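Local coordinates for RagB/SusD family nutrient uptake outer membrane protein (Bacteroides thetaiotaomicron, PDB 7KV2) that probably binds beta-glucan at the outer membrane surface of a gut bacterium, as a SusD-family glycan-binding protein that aids nutrient uptake, at residues A[252-257]-A[403-408]; A[203-208]-A[248-253]; A[266-271]-A[399-404]. One frame throughout, in Å; residues are numbered along the deposited sequence.

Interaction 1: A[252-257]-A[403-408]. With NA (sodium ion), chain G.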
loop_
_atom_site.group_PDB
_atom_site.type_symbol
_atom_site.label_atom_id
_atom_site.label_comp_id
_atom_site.label_asym_id
_atom_site.label_seq_id
_atom_site.Cartn_x
_atom_site.Cartn_y
_atom_site.Cartn_z
ATOM N N GLN A 252 -9.253 -12.097 -17.585
ATOM C CA GLN A 252 -7.787 -11.995 -17.309
ATOM C C GLN A 252 -7.511 -11.452 -15.903
ATOM O O GLN A 252 -6.334 -11.132 -15.605
ATOM C CB GLN A 252 -7.122 -11.213 -18.419
ATOM C CG GLN A 252 -7.163 -12.004 -19.731
ATOM C CD GLN A 252 -6.299 -11.332 -20.756
ATOM O OE1 GLN A 252 -5.246 -11.861 -21.153
ATOM N NE2 GLN A 252 -6.715 -10.154 -21.174
ATOM N N TYR A 253 -8.531 -11.468 -15.062
ATOM C CA TYR A 253 -8.445 -11.193 -13.608
ATOM C C TYR A 253 -9.257 -12.257 -12.881
ATOM O O TYR A 253 -10.425 -12.549 -13.259
ATOM C CB TYR A 253 -8.930 -9.768 -13.308
ATOM C CG TYR A 253 -8.052 -8.701 -13.880
ATOM C CD1 TYR A 253 -6.748 -8.529 -13.437
ATOM C CD2 TYR A 253 -8.532 -7.831 -14.842
ATOM C CE1 TYR A 253 -5.938 -7.525 -13.951
ATOM C CE2 TYR A 253 -7.726 -6.856 -15.400
ATOM C CZ TYR A 253 -6.423 -6.697 -14.947
ATOM O OH TYR A 253 -5.648 -5.685 -15.454
ATOM N N ASP A 254 -8.676 -12.848 -11.851
ATOM C CA ASP A 254 -9.345 -13.933 -11.109
ATOM C C ASP A 254 -8.563 -14.129 -9.825
ATOM O O ASP A 254 -7.486 -13.465 -9.708
ATOM C CB ASP A 254 -9.374 -15.235 -11.921
ATOM C CG ASP A 254 -10.533 -16.163 -11.558
ATOM O OD1 ASP A 254 -11.119 -15.995 -10.467
ATOM O OD2 ASP A 254 -10.831 -17.063 -12.373
ATOM N N LEU A 255 -9.049 -15.001 -8.939
ATOM C CA LEU A 255 -8.348 -15.323 -7.664
ATOM C C LEU A 255 -7.337 -16.432 -7.923
ATOM O O LEU A 255 -7.668 -17.415 -8.626
ATOM C CB LEU A 255 -9.330 -15.755 -6.571
ATOM C CG LEU A 255 -10.321 -14.706 -6.072
ATOM C CD1 LEU A 255 -11.284 -15.304 -5.048
ATOM C CD2 LEU A 255 -9.610 -13.483 -5.502
ATOM N N MET A 256 -6.144 -16.311 -7.331
ATOM C CA MET A 256 -5.203 -17.447 -7.274
ATOM C C MET A 256 -5.870 -18.493 -6.394
ATOM O O MET A 256 -6.462 -18.203 -5.346
ATOM C CB MET A 256 -3.854 -17.041 -6.663
ATOM C CG MET A 256 -3.177 -15.905 -7.390
ATOM S SD MET A 256 -1.378 -15.824 -7.032
ATOM C CE MET A 256 -0.860 -17.250 -8.007
ATOM N N PRO A 257 -5.863 -19.779 -6.795
ATOM C CA PRO A 257 -6.571 -20.757 -5.988
ATOM C C PRO A 257 -5.980 -20.931 -4.590
ATOM O O PRO A 257 -6.722 -21.314 -3.721
ATOM C CB PRO A 257 -6.415 -22.060 -6.794
ATOM C CG PRO A 257 -6.104 -21.641 -8.209
ATOM C CD PRO A 257 -5.416 -20.288 -8.096
ATOM N N TYR A 403 -3.230 -3.400 -5.716
ATOM C CA TYR A 403 -4.617 -3.845 -6.010
ATOM C C TYR A 403 -4.615 -5.310 -6.436
ATOM O O TYR A 403 -3.878 -5.705 -7.402
ATOM C CB TYR A 403 -5.277 -3.012 -7.102
ATOM C CG TYR A 403 -5.387 -1.572 -6.728
ATOM C CD1 TYR A 403 -6.034 -1.184 -5.561
ATOM C CD2 TYR A 403 -4.935 -0.583 -7.592
ATOM C CE1 TYR A 403 -6.157 0.164 -5.214
ATOM C CE2 TYR A 403 -5.082 0.753 -7.262
ATOM C CZ TYR A 403 -5.717 1.131 -6.091
ATOM O OH TYR A 403 -5.766 2.467 -5.773
ATOM N N ARG A 404 -5.396 -6.093 -5.691
ATOM C CA ARG A 404 -5.595 -7.535 -5.960
ATOM C C ARG A 404 -7.072 -7.741 -6.269
ATOM O O ARG A 404 -7.911 -7.008 -5.738
ATOM C CB ARG A 404 -5.178 -8.397 -4.780
ATOM C CG ARG A 404 -3.723 -8.181 -4.391
ATOM C CD ARG A 404 -3.152 -9.233 -3.467
ATOM N NE ARG A 404 -3.589 -9.197 -2.067
ATOM C CZ ARG A 404 -4.481 -10.017 -1.504
ATOM N NH1 ARG A 404 -5.131 -10.938 -2.218
ATOM N NH2 ARG A 404 -4.718 -9.927 -0.209
ATOM N N TYR A 405 -7.361 -8.764 -7.050
ATOM C CA TYR A 405 -8.740 -9.045 -7.495
ATOM C C TYR A 405 -9.655 -9.331 -6.304
ATOM O O TYR A 405 -10.827 -9.079 -6.413
ATOM C CB TYR A 405 -8.724 -10.224 -8.448
ATOM C CG TYR A 405 -10.039 -10.568 -9.101
ATOM C CD1 TYR A 405 -10.590 -9.765 -10.076
ATOM C CD2 TYR A 405 -10.663 -11.768 -8.826
ATOM C CE1 TYR A 405 -11.752 -10.143 -10.745
ATOM C CE2 TYR A 405 -11.823 -12.154 -9.469
ATOM C CZ TYR A 405 -12.369 -11.349 -10.438
ATOM O OH TYR A 405 -13.488 -11.786 -11.089
ATOM N N SER A 406 -9.176 -9.880 -5.190
ATOM C CA SER A 406 -10.060 -10.063 -4.008
ATOM C C SER A 406 -10.619 -8.696 -3.555
ATOM O O SER A 406 -11.755 -8.636 -3.054
ATOM C CB SER A 406 -9.343 -10.792 -2.922
ATOM O OG SER A 406 -8.243 -10.041 -2.471
ATOM N N GLU A 407 -9.878 -7.607 -3.771
ATOM C CA GLU A 407 -10.364 -6.264 -3.451
ATOM C C GLU A 407 -11.456 -5.848 -4.430
ATOM O O GLU A 407 -12.437 -5.184 -3.981
ATOM C CB GLU A 407 -9.239 -5.241 -3.448
ATOM C CG GLU A 407 -9.698 -3.972 -2.781
ATOM C CD GLU A 407 -8.671 -2.909 -2.468
ATOM O OE1 GLU A 407 -7.484 -3.059 -2.852
ATOM O OE2 GLU A 407 -9.114 -1.875 -1.843
ATOM N N THR A 408 -11.300 -6.199 -5.707
ATOM C CA THR A 408 -12.364 -5.974 -6.702
ATOM C C THR A 408 -13.665 -6.643 -6.216
ATOM O O THR A 408 -14.708 -6.008 -6.246
ATOM C CB THR A 408 -11.955 -6.543 -8.064
ATOM O OG1 THR A 408 -10.671 -6.062 -8.442
ATOM C CG2 THR A 408 -12.952 -6.165 -9.130
HETATM NA NA NA G . -12.666 -11.964 -13.766
HETATM O O HOH W 1 -13.225 -14.117 -14.073
#

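Interaction 2: A[203-208]-A[248-253]. With NA (sodium ion), chain G.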
loop_
_atom_site.group_PDB
_atom_site.type_symbol
_atom_site.label_atom_id
_atom_site.label_comp_id
_atom_site.label_asym_id
_atom_site.label_seq_id
_atom_site.Cartn_x
_atom_site.Cartn_y
_atom_site.Cartn_z
ATOM N N LEU A 203 -6.194 3.206 -22.398
ATOM C CA LEU A 203 -5.455 2.287 -21.491
ATOM C C LEU A 203 -5.921 0.860 -21.731
ATOM O O LEU A 203 -7.108 0.584 -21.798
ATOM C CB LEU A 203 -5.736 2.700 -20.051
ATOM C CG LEU A 203 -5.081 4.001 -19.621
ATOM C CD1 LEU A 203 -5.486 4.401 -18.214
ATOM C CD2 LEU A 203 -3.567 3.945 -19.747
ATOM N N PRO A 204 -5.014 -0.127 -21.755
ATOM C CA PRO A 204 -5.461 -1.515 -21.822
ATOM C C PRO A 204 -6.063 -1.959 -20.479
ATOM O O PRO A 204 -5.705 -1.369 -19.434
ATOM C CB PRO A 204 -4.178 -2.236 -22.204
ATOM C CG PRO A 204 -3.077 -1.396 -21.546
ATOM C CD PRO A 204 -3.560 0.034 -21.652
ATOM N N MET A 205 -6.899 -2.993 -20.519
ATOM C CA MET A 205 -7.500 -3.601 -19.302
ATOM C C MET A 205 -6.394 -4.284 -18.481
ATOM O O MET A 205 -6.417 -4.153 -17.234
ATOM C CB MET A 205 -8.609 -4.587 -19.672
ATOM C CG MET A 205 -9.341 -5.172 -18.486
ATOM S SD MET A 205 -10.092 -3.976 -17.382
ATOM C CE MET A 205 -11.729 -3.792 -18.073
ATOM N N ARG A 206 -5.439 -4.936 -19.148
ATOM C CA ARG A 206 -4.295 -5.632 -18.491
ATOM C C ARG A 206 -3.050 -5.428 -19.347
ATOM O O ARG A 206 -3.154 -5.473 -20.579
ATOM C CB ARG A 206 -4.579 -7.124 -18.324
ATOM C CG ARG A 206 -3.619 -7.863 -17.411
ATOM C CD ARG A 206 -3.896 -9.337 -17.188
ATOM N NE ARG A 206 -2.734 -9.803 -16.440
ATOM C CZ ARG A 206 -2.711 -10.103 -15.154
ATOM N NH1 ARG A 206 -3.831 -10.265 -14.456
ATOM N NH2 ARG A 206 -1.536 -10.380 -14.607
ATOM N N GLU A 207 -1.886 -5.304 -18.723
ATOM C CA GLU A 207 -0.616 -5.236 -19.470
ATOM C C GLU A 207 -0.101 -6.621 -19.852
ATOM O O GLU A 207 -0.708 -7.618 -19.473
ATOM C CB GLU A 207 0.380 -4.431 -18.657
ATOM C CG GLU A 207 0.395 -2.961 -19.075
ATOM C CD GLU A 207 0.808 -2.690 -20.515
ATOM O OE1 GLU A 207 1.150 -3.669 -21.249
ATOM O OE2 GLU A 207 0.751 -1.504 -20.925
ATOM N N ASP A 208 0.989 -6.638 -20.626
ATOM C CA ASP A 208 1.743 -7.854 -20.994
ATOM C C ASP A 208 3.039 -7.906 -20.178
ATOM O O ASP A 208 3.296 -6.995 -19.378
ATOM C CB ASP A 208 2.004 -7.934 -22.503
ATOM C CG ASP A 208 2.823 -6.775 -23.064
ATOM O OD1 ASP A 208 3.656 -6.245 -22.365
ATOM O OD2 ASP A 208 2.557 -6.386 -24.205
ATOM N N ILE A 248 -14.462 -7.857 -13.084
ATOM C CA ILE A 248 -14.986 -9.205 -12.759
ATOM C C ILE A 248 -15.328 -9.920 -14.074
ATOM O O ILE A 248 -15.041 -11.125 -14.171
ATOM C CB ILE A 248 -16.174 -9.123 -11.775
ATOM C CG1 ILE A 248 -15.700 -8.754 -10.359
ATOM C CG2 ILE A 248 -16.970 -10.402 -11.759
ATOM C CD1 ILE A 248 -16.816 -8.262 -9.454
ATOM N N SER A 249 -15.890 -9.230 -15.064
ATOM C CA SER A 249 -16.242 -9.864 -16.360
ATOM C C SER A 249 -14.978 -10.260 -17.133
ATOM O O SER A 249 -15.052 -11.202 -17.912
ATOM C CB SER A 249 -17.115 -8.961 -17.215
ATOM O OG SER A 249 -18.349 -8.717 -16.567
ATOM N N SER A 250 -13.847 -9.572 -16.961
ATOM C CA SER A 250 -12.601 -9.935 -17.667
ATOM C C SER A 250 -12.184 -11.350 -17.298
ATOM O O SER A 250 -12.006 -11.684 -16.111
ATOM C CB SER A 250 -11.464 -8.978 -17.377
ATOM O OG SER A 250 -10.273 -9.495 -17.983
ATOM N N PRO A 251 -11.870 -12.194 -18.303
ATOM C CA PRO A 251 -11.271 -13.491 -18.025
ATOM C C PRO A 251 -9.802 -13.314 -17.613
ATOM O O PRO A 251 -9.210 -14.291 -17.259
ATOM C CB PRO A 251 -11.375 -14.238 -19.369
ATOM C CG PRO A 251 -11.331 -13.135 -20.396
ATOM C CD PRO A 251 -12.008 -11.940 -19.752
ATOM N N GLN A 252 -9.253 -12.097 -17.585
ATOM C CA GLN A 252 -7.787 -11.995 -17.309
ATOM C C GLN A 252 -7.511 -11.452 -15.903
ATOM O O GLN A 252 -6.334 -11.132 -15.605
ATOM C CB GLN A 252 -7.122 -11.213 -18.419
ATOM C CG GLN A 252 -7.163 -12.004 -19.731
ATOM C CD GLN A 252 -6.299 -11.332 -20.756
ATOM O OE1 GLN A 252 -5.246 -11.861 -21.153
ATOM N NE2 GLN A 252 -6.715 -10.154 -21.174
ATOM N N TYR A 253 -8.531 -11.468 -15.062
ATOM C CA TYR A 253 -8.445 -11.193 -13.608
ATOM C C TYR A 253 -9.257 -12.257 -12.881
ATOM O O TYR A 253 -10.425 -12.549 -13.259
ATOM C CB TYR A 253 -8.930 -9.768 -13.308
ATOM C CG TYR A 253 -8.052 -8.701 -13.880
ATOM C CD1 TYR A 253 -6.748 -8.529 -13.437
ATOM C CD2 TYR A 253 -8.532 -7.831 -14.842
ATOM C CE1 TYR A 253 -5.938 -7.525 -13.951
ATOM C CE2 TYR A 253 -7.726 -6.856 -15.400
ATOM C CZ TYR A 253 -6.423 -6.697 -14.947
ATOM O OH TYR A 253 -5.648 -5.685 -15.454
HETATM NA NA NA G . -12.666 -11.964 -13.766
HETATM O O HOH W 1 -13.225 -14.117 -14.073
#

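Interaction 3: A[266-271]-A[399-404]. With EDO (1,2-ethanediol), chain F.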
loop_
_atom_site.group_PDB
_atom_site.type_symbol
_atom_site.label_atom_id
_atom_site.label_comp_id
_atom_site.label_asym_id
_atom_site.label_seq_id
_atom_site.Cartn_x
_atom_site.Cartn_y
_atom_site.Cartn_z
ATOM N N THR A 266 7.040 -15.891 -7.512
ATOM C CA THR A 266 6.222 -16.452 -8.610
ATOM C C THR A 266 4.795 -15.898 -8.651
ATOM O O THR A 266 4.158 -16.068 -9.706
ATOM C CB THR A 266 6.196 -17.976 -8.588
ATOM O OG1 THR A 266 5.699 -18.412 -7.322
ATOM C CG2 THR A 266 7.567 -18.517 -8.924
ATOM N N GLY A 267 4.307 -15.241 -7.595
ATOM C CA GLY A 267 2.951 -14.664 -7.565
ATOM C C GLY A 267 2.908 -13.231 -8.057
ATOM O O GLY A 267 1.782 -12.707 -8.194
ATOM N N GLU A 268 4.060 -12.636 -8.393
ATOM C CA GLU A 268 4.097 -11.262 -8.944
ATOM C C GLU A 268 3.352 -11.243 -10.280
ATOM O O GLU A 268 3.609 -12.108 -11.159
ATOM C CB GLU A 268 5.517 -10.731 -9.087
ATOM C CG GLU A 268 6.220 -10.583 -7.741
ATOM C CD GLU A 268 7.625 -10.003 -7.868
ATOM O OE1 GLU A 268 8.195 -10.057 -8.973
ATOM O OE2 GLU A 268 8.189 -9.532 -6.846
ATOM N N TRP A 269 2.485 -10.251 -10.451
ATOM C CA TRP A 269 1.729 -10.024 -11.714
ATOM C C TRP A 269 0.994 -11.312 -12.119
ATOM O O TRP A 269 0.950 -11.625 -13.332
ATOM C CB TRP A 269 2.661 -9.466 -12.822
ATOM C CG TRP A 269 3.177 -8.096 -12.431
ATOM C CD1 TRP A 269 4.438 -7.763 -12.030
ATOM C CD2 TRP A 269 2.409 -6.885 -12.334
ATOM N NE1 TRP A 269 4.510 -6.415 -11.724
ATOM C CE2 TRP A 269 3.280 -5.858 -11.922
ATOM C CE3 TRP A 269 1.082 -6.556 -12.608
ATOM C CZ2 TRP A 269 2.845 -4.542 -11.766
ATOM C CZ3 TRP A 269 0.671 -5.239 -12.517
ATOM C CH2 TRP A 269 1.540 -4.259 -12.074
ATOM N N SER A 270 0.386 -11.981 -11.152
ATOM C CA SER A 270 -0.415 -13.210 -11.376
ATOM C C SER A 270 -1.782 -12.815 -11.947
ATOM O O SER A 270 -2.095 -11.609 -12.126
ATOM C CB SER A 270 -0.625 -13.938 -10.101
ATOM O OG SER A 270 -1.545 -13.202 -9.299
ATOM N N ILE A 271 -2.663 -13.798 -12.094
ATOM C CA ILE A 271 -4.032 -13.489 -12.581
ATOM C C ILE A 271 -4.771 -12.627 -11.555
ATOM O O ILE A 271 -5.729 -11.931 -11.923
ATOM C CB ILE A 271 -4.784 -14.773 -12.914
ATOM C CG1 ILE A 271 -5.992 -14.418 -13.792
ATOM C CG2 ILE A 271 -5.126 -15.561 -11.664
ATOM C CD1 ILE A 271 -6.317 -15.469 -14.781
ATOM N N ASN A 399 7.893 -7.289 -4.868
ATOM C CA ASN A 399 6.993 -6.203 -5.309
ATOM C C ASN A 399 5.976 -5.837 -4.209
ATOM O O ASN A 399 5.553 -6.692 -3.414
ATOM C CB ASN A 399 6.207 -6.611 -6.558
ATOM C CG ASN A 399 7.028 -6.700 -7.822
ATOM O OD1 ASN A 399 8.260 -6.524 -7.813
ATOM N ND2 ASN A 399 6.326 -6.990 -8.913
ATOM N N LEU A 400 5.556 -4.575 -4.150
ATOM C CA LEU A 400 4.488 -4.136 -3.209
ATOM C C LEU A 400 3.160 -4.313 -3.930
ATOM O O LEU A 400 2.926 -3.622 -4.941
ATOM C CB LEU A 400 4.737 -2.698 -2.722
ATOM C CG LEU A 400 3.702 -2.250 -1.709
ATOM C CD1 LEU A 400 3.800 -3.060 -0.420
ATOM C CD2 LEU A 400 3.842 -0.751 -1.436
ATOM N N ARG A 401 2.328 -5.259 -3.462
ATOM C CA ARG A 401 0.999 -5.465 -4.092
ATOM C C ARG A 401 0.084 -4.285 -3.717
ATOM O O ARG A 401 -0.132 -4.039 -2.544
ATOM C CB ARG A 401 0.420 -6.804 -3.662
ATOM C CG ARG A 401 1.000 -7.998 -4.418
ATOM C CD ARG A 401 2.474 -8.259 -4.109
ATOM N NE ARG A 401 2.833 -9.614 -4.560
ATOM C CZ ARG A 401 4.064 -10.122 -4.524
ATOM N NH1 ARG A 401 5.084 -9.398 -4.096
ATOM N NH2 ARG A 401 4.263 -11.351 -4.953
ATOM N N ILE A 402 -0.481 -3.583 -4.676
ATOM C CA ILE A 402 -1.368 -2.416 -4.421
ATOM C C ILE A 402 -2.838 -2.843 -4.549
ATOM O O ILE A 402 -3.566 -2.725 -3.549
ATOM C CB ILE A 402 -0.999 -1.251 -5.375
ATOM C CG1 ILE A 402 0.475 -0.850 -5.259
ATOM C CG2 ILE A 402 -1.929 -0.077 -5.140
ATOM C CD1 ILE A 402 0.893 -0.453 -3.842
ATOM N N TYR A 403 -3.230 -3.400 -5.716
ATOM C CA TYR A 403 -4.617 -3.845 -6.010
ATOM C C TYR A 403 -4.615 -5.310 -6.436
ATOM O O TYR A 403 -3.878 -5.705 -7.402
ATOM C CB TYR A 403 -5.277 -3.012 -7.102
ATOM C CG TYR A 403 -5.387 -1.572 -6.728
ATOM C CD1 TYR A 403 -6.034 -1.184 -5.561
ATOM C CD2 TYR A 403 -4.935 -0.583 -7.592
ATOM C CE1 TYR A 403 -6.157 0.164 -5.214
ATOM C CE2 TYR A 403 -5.082 0.753 -7.262
ATOM C CZ TYR A 403 -5.717 1.131 -6.091
ATOM O OH TYR A 403 -5.766 2.467 -5.773
ATOM N N ARG A 404 -5.396 -6.093 -5.691
ATOM C CA ARG A 404 -5.595 -7.535 -5.960
ATOM C C ARG A 404 -7.072 -7.741 -6.269
ATOM O O ARG A 404 -7.911 -7.008 -5.738
ATOM C CB ARG A 404 -5.178 -8.397 -4.780
ATOM C CG ARG A 404 -3.723 -8.181 -4.391
ATOM C CD ARG A 404 -3.152 -9.233 -3.467
ATOM N NE ARG A 404 -3.589 -9.197 -2.067
ATOM C CZ ARG A 404 -4.481 -10.017 -1.504
ATOM N NH1 ARG A 404 -5.131 -10.938 -2.218
ATOM N NH2 ARG A 404 -4.718 -9.927 -0.209
HETATM C C1 EDO F . 6.401 -13.545 -11.337
HETATM O O1 EDO F . 5.915 -12.878 -12.520
HETATM C C2 EDO F . 7.899 -13.433 -11.063
HETATM O O2 EDO F . 8.465 -12.121 -11.047
HETATM O O HOH W 2 1.019 -10.688 -6.583
HETATM O O HOH W 3 7.326 -11.026 -4.497
HETATM O O HOH W 4 7.882 -7.665 -11.401
#

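Interaction 1: A[252-257]-A[403-408]
Asp254 and Tyr405 bring the two backbones together, their CA atoms 6.1 Å apart, where the loop 252-257 runs past the point at which strand 400-404 gives way to helix 405-417. The Tyr405 ring does most of the touching. Its CG stands anti to the backbone N (chi1 -175°), which sends the ring out from the strand-to-helix junction to lie against the loop backbone. One face takes the chain from Tyr253 to Asp254: the carbonyl carbon of Tyr253 sits over the ring centre, 3.8 Å above the plane, and Asp254 CA is offset toward the rim. On the CD1 side, Tyr253 CB packs at 3.6 Å from Tyr405 CD1, although the rest of the Tyr253 side chain turns away and its hydroxyl bonds to Met205 O.

At the far end of the ring lies a sodium site. Tyr405 OH binds the ion at 2.8 Å and Tyr253 O at 2.4 Å, while a water and the carbonyl oxygens of Ile248 and Ser250 complete the ligands, so the junction of strand 400-404 and helix 405-417 is tied to the loop that follows helix 237-249.

Leu255 works on the opposite rim. Its side chain crosses the tyrosine at about a right angle, with CD2 3.9 Å from Tyr405 CD2, and the same methyl reaches Ser406, 3.7 Å from its CB. Within the loop, Asp254 OD1 accepts from Leu255 N at 2.8 Å, met on its anti side and 31° out of the carboxylate plane. Helix 425-435 adds Arg435 against Leu255.

Interaction 2: A[203-208]-A[248-253]
Tyr253 OH donates to Met205 O in a very short hydrogen bond of 2.5 Å, and the carbonyl oxygen lies at the edge of the ring, in its plane. Met205 flanks the same ring, with CG 3.9 Å from Tyr253 CE2. Beside it the aliphatic part of Arg206 runs past the hydroxyl end, its CB 3.4 Å from Tyr253 OH. With CG anti to the backbone N (chi1 -168°) and the chain extended as far as NE, the arginine carries its guanidinium across to the turn, where NH1 donates to Gln252 O at 2.9 Å. That donor comes nearly along the C=O axis, at a C=O...N angle of 170°, while the oxygen is tilted from the guanidinium plane. Arg206 CD and Gln252 CB pack at 3.9 Å.

Further bonds position both partners. Ser250 to Tyr253 form a type I beta turn, and Ser250 OG accepts from Gln252 N at 2.8 Å, an ST turn. The carbonyl oxygens of Ile248 and Ser250 bind the same sodium ion as Tyr253 O, which ties the turn back to the last residues of the helix. The guanidinium has a further partner in Tyr212 OH, through NE.

In the fold, the contact joins the loop between helices 183-200 and 217-231 to the turn that follows helix 237-249; Ala218 of helix 217-231 touches both Met205 and Tyr253, and Ile248 packs on helix 405-417.

Interaction 3: A[266-271]-A[399-404]
A type II beta turn, Gly267 to Ser270, presents Glu268 to Asn399, the residue just before strand 400-404. Asn399 N donates to Glu268 OE2 at 3.0 Å with an N-H...O angle of 162°; the oxygen is met on its anti side, well out of the carboxylate plane. The carboxylate also stacks on the Asn399 amide, the two planes 15° apart and Glu268 CD 3.4 Å from Asn399 CG. This brings OE2 near another acceptor, Asn399 OD1, which instead takes a hydrogen bond from Tyr279 N; the amide's ND2 donates to Glu276 OE1 and to a water.

Glu268 CG lies over one face of the Arg401 guanidinium, 3.5 Å from NH2. Glutamate and arginine do not form a direct salt bridge: OE2 stands well out of the guanidinium plane, 4.1 Å from Arg401 NH1, and a water links the two. Strand 400-404 pairs antiparallel with strand 273-277, so the turn is tied to the strand that partners the one into which its own chain runs; Ile402 and Tyr403 form a classic beta bulge opposite Phe275.

Bent at chi2 (68°), the Arg401 chain folds back so that NH1 donates to Asn399 O at 2.8 Å, with that oxygen in the guanidinium plane. A second water accepts from Arg401 NE at 2.9 Å and lies within hydrogen-bonding distance of Gly267 O, one of several acceptors around it. Cutting Glu268 back to an alanine would probably leave Asn399 N without its acceptor, the water on Arg401 NH1 without its carboxylate mate, and the faces of the amide and guanidinium uncovered. Trp269 approaches Asn399 with its ring steeply inclined to the amide, and its NE1 bonds to Asn278. A molecule of 1,2-ethanediol, probably from the crystallisation liquor, donates to Glu268 O and OE1.

How the interactions relate
Interactions 1 and 2 meet at the sodium site through Tyr253, whose carbonyl oxygen binds the ion while its ring reaches 203-208; their centres lie 11 Å apart. Helix 405-417 also meets the end of helix 237-249 directly, with Tyr405 OH 3.4 Å from Ile248 CA. Interaction 3 holds no ligand of the ion. It shares strand 400-404 with interaction 1, centres 9 Å apart, and a probable hydrogen bond from Asp254 N to Ile271 O, 3.1 Å, joins their loops. Another probable hydrogen bond, from Arg206 NH2 to Ser270 O, 2.8 Å, joins interaction 2 to interaction 3, whose centres are 14 Å apart.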